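Local coordinates for protein 2-oxoglutarate dehydrogenase E3 component (Thermus thermophilus, PDB 2YQU) that probably reoxidises the dihydrolipoyl groups of 2-oxo acid dehydrogenase complexes, passing electrons through a redox-active disulfide and bound FAD to NAD(+), at residues V349-E353 with E354-A358; A415-F419 with F420-A424; A147-Y151 with E152-T156. One frame throughout, in Å; residues are numbered along the deposited sequence.

Contact 1: residues V349-E353 with E354-A358; sequences VGYTE and EELKA
Glu-355 reaches back from the first turn of a helix to hold the residues that lead into it. CB of Glu-355 lies 3.6 Å from OG1 of Thr-352, and CG passes still nearer the same oxygen. CD comes in at the edge of the Tyr-351 ring, the carboxylate plane turned 84° from that ring. At the tip Glu-355 OE2 accepts the backbone N-H of Thr-352 on its anti lone pair, an almost straight bond of 3.0 Å; a water donates to this oxygen and to the carbonyl O of Gly-350. The return bond runs from Glu-355 N to Thr-352 OG1 at 3.1 Å, and a chi1 of 63°, which places OG1 between backbone N and carbonyl carbon, brings the hydroxyl to it. A valine in place of Thr-352 would probably leave the Glu-355 amide without its cap and the helix start less firmly fixed. Leu-356 comes to Tyr-351 at a slant, CD2 3.4 Å from Tyr-351 CB, while its N bonds to Thr-352 O. At the first helical residue, Glu-353 bridges to Lys-387 and bonds to Tyr-363. The reciprocal pair is a capping box, with Thr-352 as N-cap, where strand 345-350 of the dimerisation domain passes into helix 353-359.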
loop_
_atom_site.group_PDB
_atom_site.type_symbol
_atom_site.label_atom_id
_atom_site.label_comp_id
_atom_site.label_asym_id
_atom_site.label_seq_id
_atom_site.Cartn_x
_atom_site.Cartn_y
_atom_site.Cartn_z
ATOM N N VAL A 349 8.487 10.534 -6.386
ATOM C CA VAL A 349 9.294 9.668 -7.221
ATOM C C VAL A 349 9.439 10.319 -8.596
ATOM O O VAL A 349 8.516 10.978 -9.093
ATOM C CB VAL A 349 8.732 8.216 -7.292
ATOM C CG1 VAL A 349 7.386 8.179 -7.957
ATOM C CG2 VAL A 349 9.712 7.285 -7.995
ATOM N N GLY A 350 10.604 10.144 -9.204
ATOM C CA GLY A 350 10.906 10.783 -10.470
ATOM C C GLY A 350 11.036 12.283 -10.289
ATOM O O GLY A 350 11.368 12.760 -9.200
ATOM N N TYR A 351 10.760 13.032 -11.351
ATOM C CA TYR A 351 10.990 14.471 -11.362
ATOM C C TYR A 351 9.829 15.238 -10.744
ATOM O O TYR A 351 8.666 14.869 -10.922
ATOM C CB TYR A 351 11.211 14.963 -12.798
ATOM C CG TYR A 351 12.549 14.565 -13.393
ATOM C CD1 TYR A 351 12.622 13.897 -14.613
ATOM C CD2 TYR A 351 13.738 14.864 -12.735
ATOM C CE1 TYR A 351 13.849 13.538 -15.159
ATOM C CE2 TYR A 351 14.963 14.509 -13.266
ATOM C CZ TYR A 351 15.013 13.851 -14.479
ATOM O OH TYR A 351 16.238 13.497 -15.002
ATOM N N THR A 352 10.157 16.315 -10.033
ATOM C CA THR A 352 9.158 17.278 -9.594
ATOM C C THR A 352 8.802 18.199 -10.740
ATOM O O THR A 352 9.516 18.267 -11.730
ATOM C CB THR A 352 9.670 18.135 -8.419
ATOM O OG1 THR A 352 10.802 18.900 -8.847
ATOM C CG2 THR A 352 10.183 17.281 -7.250
ATOM N N GLU A 353 7.687 18.906 -10.594
ATOM C CA GLU A 353 7.326 19.979 -11.512
ATOM C C GLU A 353 8.458 21.005 -11.629
ATOM O O GLU A 353 8.734 21.485 -12.717
ATOM C CB GLU A 353 6.040 20.669 -11.054
ATOM C CG GLU A 353 4.800 19.812 -11.223
ATOM C CD GLU A 353 3.546 20.631 -11.384
ATOM O OE1 GLU A 353 3.552 21.548 -12.237
ATOM O OE2 GLU A 353 2.558 20.347 -10.671
ATOM N N GLU A 354 9.129 21.290 -10.516
ATOM C CA GLU A 354 10.232 22.260 -10.476
ATOM C C GLU A 354 11.382 21.810 -11.367
ATOM O O GLU A 354 11.927 22.609 -12.130
ATOM C CB GLU A 354 10.732 22.471 -9.042
ATOM C CG GLU A 354 9.791 23.289 -8.168
ATOM C CD GLU A 354 8.501 22.551 -7.870
ATOM O OE1 GLU A 354 8.579 21.472 -7.242
ATOM O OE2 GLU A 354 7.419 23.027 -8.294
ATOM N N GLU A 355 11.723 20.525 -11.286
ATOM C CA GLU A 355 12.801 19.960 -12.089
ATOM C C GLU A 355 12.429 19.921 -13.572
ATOM O O GLU A 355 13.263 20.225 -14.413
ATOM C CB GLU A 355 13.193 18.567 -11.584
ATOM C CG GLU A 355 13.880 18.608 -10.226
ATOM C CD GLU A 355 14.051 17.246 -9.581
ATOM O OE1 GLU A 355 15.155 16.966 -9.074
ATOM O OE2 GLU A 355 13.094 16.450 -9.568
ATOM N N LEU A 356 11.184 19.573 -13.890
ATOM C CA LEU A 356 10.731 19.540 -15.279
ATOM C C LEU A 356 10.770 20.937 -15.901
ATOM O O LEU A 356 11.250 21.099 -17.017
ATOM C CB LEU A 356 9.308 18.968 -15.383
ATOM C CG LEU A 356 9.110 17.513 -14.933
ATOM C CD1 LEU A 356 7.685 17.058 -15.207
ATOM C CD2 LEU A 356 10.111 16.579 -15.597
ATOM N N LYS A 357 10.272 21.935 -15.171
ATOM C CA LYS A 357 10.277 23.316 -15.648
ATOM C C LYS A 357 11.700 23.804 -15.891
ATOM O O LYS A 357 11.959 24.474 -16.883
ATOM C CB LYS A 357 9.593 24.252 -14.651
ATOM C CG LYS A 357 8.083 24.128 -14.578
ATOM C CD LYS A 357 7.590 24.778 -13.289
ATOM C CE LYS A 357 6.093 24.981 -13.248
ATOM N NZ LYS A 357 5.727 25.792 -12.045
ATOM N N ALA A 358 12.617 23.457 -14.990
ATOM C CA ALA A 358 14.018 23.861 -15.103
ATOM C C ALA A 358 14.694 23.221 -16.322
ATOM O O ALA A 358 15.552 23.840 -16.957
ATOM C CB ALA A 358 14.780 23.500 -13.824
HETATM O O HOH W 1 13.082 14.728 -7.429
#

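Contact 2: residues A415-F419 with F420-A424; sequences ALALF and FKASA
The backbone of Leu-416 to Ala-422 closes helix 407-419 with a Schellman motif, Lys-421 taking a positive phi of 57°. Ala-422 N reaches back to Ala-417 O at 2.9 Å, and Lys-421 N bonds to Leu-418 O at 3.0 Å. The first of these bonds is the straighter; in the second the donor stands above the carbonyl plane. Phe-420 N makes the preceding helical bond, to Leu-416 O. The reversal folds Ala-422 back against the helix, its CB 3.8 Å from CB of Ala-417, the apolar contact expected of this type of C-cap.

On the flank of the last turn, Leu-416 lies over one face of the Phe-420 ring. With CG anti to the backbone N (chi1 -171°), Leu-416 CD1 rises over the ring in a CH-pi contact, 4.0 Å from the centroid of the Phe-420 ring and displaced toward the rim near CZ, while CG and CD2 sit by CE2. Phe-419 approaches the same ring obliquely, CD2 to CD1 of Phe-420 at 4.0 Å. The cluster belongs to the dimer interface: the Phe-420 ring also meets Phe-420 of the second subunit, their planes at about 45°, and Ala-422 packs on that same residue. A water links the helix end to the exposed Lys-421, donating to Phe-419 O at 2.6 Å and accepting from Lys-421 NZ.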
loop_
_atom_site.group_PDB
_atom_site.type_symbol
_atom_site.label_atom_id
_atom_site.label_comp_id
_atom_site.label_asym_id
_atom_site.label_seq_id
_atom_site.Cartn_x
_atom_site.Cartn_y
_atom_site.Cartn_z
ATOM N N ALA A 415 6.548 3.917 -8.523
ATOM C CA ALA A 415 7.971 3.685 -8.693
ATOM C C ALA A 415 8.199 2.549 -9.693
ATOM O O ALA A 415 9.058 2.670 -10.576
ATOM C CB ALA A 415 8.625 3.394 -7.356
ATOM N N LEU A 416 7.415 1.476 -9.570
ATOM C CA LEU A 416 7.475 0.367 -10.519
ATOM C C LEU A 416 7.135 0.837 -11.911
ATOM O O LEU A 416 7.830 0.490 -12.857
ATOM C CB LEU A 416 6.545 -0.780 -10.134
ATOM C CG LEU A 416 6.711 -2.060 -10.973
ATOM C CD1 LEU A 416 8.099 -2.656 -10.782
ATOM C CD2 LEU A 416 5.644 -3.082 -10.640
ATOM N N ALA A 417 6.071 1.627 -12.038
ATOM C CA ALA A 417 5.681 2.139 -13.344
ATOM C C ALA A 417 6.821 2.944 -13.989
ATOM O O ALA A 417 7.116 2.767 -15.177
ATOM C CB ALA A 417 4.410 2.957 -13.239
ATOM N N LEU A 418 7.489 3.779 -13.196
ATOM C CA LEU A 418 8.650 4.549 -13.670
ATOM C C LEU A 418 9.810 3.646 -14.093
ATOM O O LEU A 418 10.443 3.892 -15.126
ATOM C CB LEU A 418 9.112 5.532 -12.594
ATOM C CG LEU A 418 8.343 6.851 -12.693
ATOM C CD1 LEU A 418 8.225 7.549 -11.358
ATOM C CD2 LEU A 418 9.010 7.763 -13.713
ATOM N N PHE A 419 10.065 2.604 -13.304
ATOM C CA PHE A 419 11.089 1.599 -13.614
ATOM C C PHE A 419 10.777 0.902 -14.936
ATOM O O PHE A 419 11.682 0.608 -15.702
ATOM C CB PHE A 419 11.192 0.559 -12.486
ATOM C CG PHE A 419 12.366 -0.370 -12.614
ATOM C CD1 PHE A 419 13.661 0.114 -12.509
ATOM C CD2 PHE A 419 12.177 -1.735 -12.819
ATOM C CE1 PHE A 419 14.746 -0.740 -12.608
ATOM C CE2 PHE A 419 13.268 -2.592 -12.922
ATOM C CZ PHE A 419 14.549 -2.087 -12.823
ATOM N N PHE A 420 9.487 0.688 -15.206
ATOM C CA PHE A 420 9.028 0.056 -16.448
ATOM C C PHE A 420 8.890 1.055 -17.601
ATOM O O PHE A 420 8.451 0.673 -18.686
ATOM C CB PHE A 420 7.659 -0.615 -16.236
ATOM C CG PHE A 420 7.699 -1.901 -15.441
ATOM C CD1 PHE A 420 8.897 -2.476 -15.038
ATOM C CD2 PHE A 420 6.517 -2.538 -15.104
ATOM C CE1 PHE A 420 8.911 -3.648 -14.322
ATOM C CE2 PHE A 420 6.533 -3.711 -14.379
ATOM C CZ PHE A 420 7.732 -4.264 -13.987
ATOM N N LYS A 421 9.241 2.322 -17.364
ATOM C CA LYS A 421 9.157 3.384 -18.378
ATOM C C LYS A 421 7.732 3.496 -18.917
ATOM O O LYS A 421 7.506 3.716 -20.113
ATOM C CB LYS A 421 10.172 3.149 -19.506
ATOM C CG LYS A 421 11.604 2.971 -18.989
ATOM C CD LYS A 421 12.642 3.062 -20.103
ATOM C CE LYS A 421 14.039 3.345 -19.555
ATOM N NZ LYS A 421 14.533 2.276 -18.649
ATOM N N ALA A 422 6.785 3.371 -17.993
ATOM C CA ALA A 422 5.359 3.314 -18.307
ATOM C C ALA A 422 4.852 4.650 -18.777
ATOM O O ALA A 422 5.366 5.692 -18.381
ATOM C CB ALA A 422 4.569 2.898 -17.078
ATOM N N SER A 423 3.807 4.595 -19.592
ATOM C CA SER A 423 3.019 5.763 -19.915
ATOM C C SER A 423 1.927 5.938 -18.861
ATOM O O SER A 423 1.575 4.984 -18.154
ATOM C CB SER A 423 2.387 5.609 -21.296
ATOM O OG SER A 423 1.458 4.544 -21.319
ATOM N N ALA A 424 1.398 7.153 -18.762
ATOM C CA ALA A 424 0.294 7.459 -17.852
ATOM C C ALA A 424 -0.934 6.631 -18.230
ATOM O O ALA A 424 -1.635 6.121 -17.359
ATOM C CB ALA A 424 -0.036 8.950 -17.891
HETATM O O HOH W 2 14.060 1.698 -15.643
#

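Contact 3: residues A147-Y151 with E152-T156; sequences AQVDY and ERVVT
Asp-150 turns its carboxylate into the bend of the chain, where one oxygen, OD2, takes three successive backbone N-H groups from Glu-152, Arg-153 and Val-154. A chi1 of 68° puts CG between the backbone N and the carbonyl carbon, which turns OD2 toward the amides that follow. The three donors arrive from different directions. Glu-152 N lies 2.9 Å from Asp-150 OD2 and comes from above the carboxylate plane, 57° out of it. The N-H groups of Arg-153 and Val-154 approach on the syn side, nearer the plane, and the bond from Val-154 N to Asp-150 OD2, 3.0 Å long, is much the straighter of these two. Three bonds on a single oxygen hold the carboxylate against rotation and probably favour its charged form.

This Asx turn leads into strand 154-155, an outermost strand of the parallel sheet in the NAD(+)-binding, Rossmann-type part of the enzyme. Where the loop closes, Val-154 O receives weak bonds from the N-H groups of Asp-150 and Tyr-151.

Glu-152 crosses Asp-150 at about a right angle, the two carboxylate planes 47° apart. Their oxygens OE1 of Glu-152 and OD1 of Asp-150 are 3.9 Å from each other, a proximity of like charges that may cost some stability. On the apolar side Val-149 and Val-154 meet at a slant, CG2 to CG1 at 4.0 Å, while the other branch of Val-149, CG1, lies over one face of the Tyr-151 ring, offset toward its rim. Thr-156 approaches this ring obliquely with its methyl CG2, 3.8 Å from CE2 of Tyr-151; the Thr-156 hydroxyl is hydrogen-bonded to Glu-159.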
loop_
_atom_site.group_PDB
_atom_site.type_symbol
_atom_site.label_atom_id
_atom_site.label_comp_id
_atom_site.label_asym_id
_atom_site.label_seq_id
_atom_site.Cartn_x
_atom_site.Cartn_y
_atom_site.Cartn_z
ATOM N N ALA A 147 25.698 25.645 16.728
ATOM C CA ALA A 147 24.905 24.698 17.505
ATOM C C ALA A 147 25.783 23.956 18.497
ATOM O O ALA A 147 26.604 23.129 18.110
ATOM C CB ALA A 147 24.193 23.717 16.587
ATOM N N GLN A 148 25.614 24.269 19.778
ATOM C CA GLN A 148 26.381 23.622 20.838
ATOM C C GLN A 148 25.645 22.365 21.291
ATOM O O GLN A 148 24.837 22.397 22.214
ATOM C CB GLN A 148 26.615 24.594 22.004
ATOM C CG GLN A 148 27.424 25.831 21.602
ATOM C CD GLN A 148 27.498 26.891 22.690
ATOM O OE1 GLN A 148 27.381 28.085 22.402
ATOM N NE2 GLN A 148 27.692 26.463 23.932
ATOM N N VAL A 149 25.922 21.271 20.595
ATOM C CA VAL A 149 25.313 19.977 20.865
ATOM C C VAL A 149 26.045 19.314 22.023
ATOM O O VAL A 149 27.240 19.025 21.919
ATOM C CB VAL A 149 25.388 19.073 19.609
ATOM C CG1 VAL A 149 24.897 17.649 19.906
ATOM C CG2 VAL A 149 24.592 19.694 18.479
ATOM N N ASP A 150 25.331 19.090 23.124
ATOM C CA ASP A 150 25.868 18.349 24.267
ATOM C C ASP A 150 25.283 16.926 24.375
ATOM O O ASP A 150 25.516 16.231 25.359
ATOM C CB ASP A 150 25.637 19.139 25.572
ATOM C CG ASP A 150 24.174 19.237 25.947
ATOM O OD1 ASP A 150 23.850 19.760 27.040
ATOM O OD2 ASP A 150 23.268 18.803 25.208
ATOM N N TYR A 151 24.508 16.515 23.369
ATOM C CA TYR A 151 23.862 15.191 23.330
ATOM C C TYR A 151 22.930 14.899 24.526
ATOM O O TYR A 151 22.589 13.749 24.797
ATOM C CB TYR A 151 24.925 14.100 23.151
ATOM C CG TYR A 151 25.773 14.356 21.927
ATOM C CD1 TYR A 151 27.069 14.856 22.038
ATOM C CD2 TYR A 151 25.258 14.151 20.651
ATOM C CE1 TYR A 151 27.839 15.120 20.903
ATOM C CE2 TYR A 151 26.010 14.405 19.523
ATOM C CZ TYR A 151 27.302 14.891 19.649
ATOM O OH TYR A 151 28.044 15.140 18.516
ATOM N N GLU A 152 22.491 15.959 25.201
ATOM C CA GLU A 152 21.605 15.861 26.356
ATOM C C GLU A 152 20.403 16.776 26.146
ATOM O O GLU A 152 19.297 16.301 25.898
ATOM C CB GLU A 152 22.346 16.249 27.641
ATOM C CG GLU A 152 23.348 15.209 28.120
ATOM C CD GLU A 152 24.313 15.754 29.164
ATOM O OE1 GLU A 152 24.089 16.880 29.670
ATOM O OE2 GLU A 152 25.302 15.056 29.491
ATOM N N ARG A 153 20.634 18.085 26.244
ATOM C CA ARG A 153 19.598 19.096 26.040
ATOM C C ARG A 153 19.517 19.559 24.586
ATOM O O ARG A 153 18.429 19.811 24.078
ATOM C CB ARG A 153 19.851 20.303 26.958
ATOM C CG ARG A 153 19.545 20.033 28.436
ATOM C CD ARG A 153 18.077 19.742 28.706
ATOM N NE ARG A 153 17.767 19.573 30.125
ATOM C CZ ARG A 153 16.611 19.096 30.586
ATOM N NH1 ARG A 153 16.417 18.977 31.895
ATOM N NH2 ARG A 153 15.638 18.749 29.747
ATOM N N VAL A 154 20.672 19.713 23.946
ATOM C CA VAL A 154 20.770 19.970 22.517
ATOM C C VAL A 154 21.307 18.699 21.871
ATOM O O VAL A 154 22.412 18.262 22.187
ATOM C CB VAL A 154 21.713 21.151 22.216
ATOM C CG1 VAL A 154 21.743 21.453 20.726
ATOM C CG2 VAL A 154 21.282 22.381 23.003
ATOM N N VAL A 155 20.532 18.119 20.957
ATOM C CA VAL A 155 20.746 16.747 20.512
ATOM C C VAL A 155 20.678 16.569 18.998
ATOM O O VAL A 155 20.209 17.444 18.278
ATOM C CB VAL A 155 19.686 15.795 21.126
ATOM C CG1 VAL A 155 19.677 15.885 22.658
ATOM C CG2 VAL A 155 18.286 16.071 20.560
ATOM N N THR A 156 21.145 15.407 18.547
ATOM C CA THR A 156 20.951 14.939 17.179
ATOM C C THR A 156 19.820 13.921 17.141
ATOM O O THR A 156 19.218 13.598 18.166
ATOM C CB THR A 156 22.237 14.286 16.618
ATOM O OG1 THR A 156 22.543 13.081 17.345
ATOM C CG2 THR A 156 23.437 15.189 16.812
#

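Contacts 1 and 2 are neighbours in the dimerisation domain, their centres 16 Å apart, and they touch directly: Val-349 CG1 packs on Leu-418 CD1 at 3.6 Å, joining strand 345-350 to helix 407-419. Of the three, contact 2 alone meets the second subunit. Contact 3 lies in the nucleotide-binding part, its centre 36 Å from that of contact 1 and 43 Å from that of contact 2, on the opposite side of the chain's centre from contact 2. Contact 3 is near the bound cofactor: the side chain of Thr-156 is about 8 Å from FAD and about 8 Å from that of Ile-178, an NAD(+)-binding residue. In contact 2, the Phe-419 side chain is about 11 Å from that of His-311, a predicted FAD-binding residue.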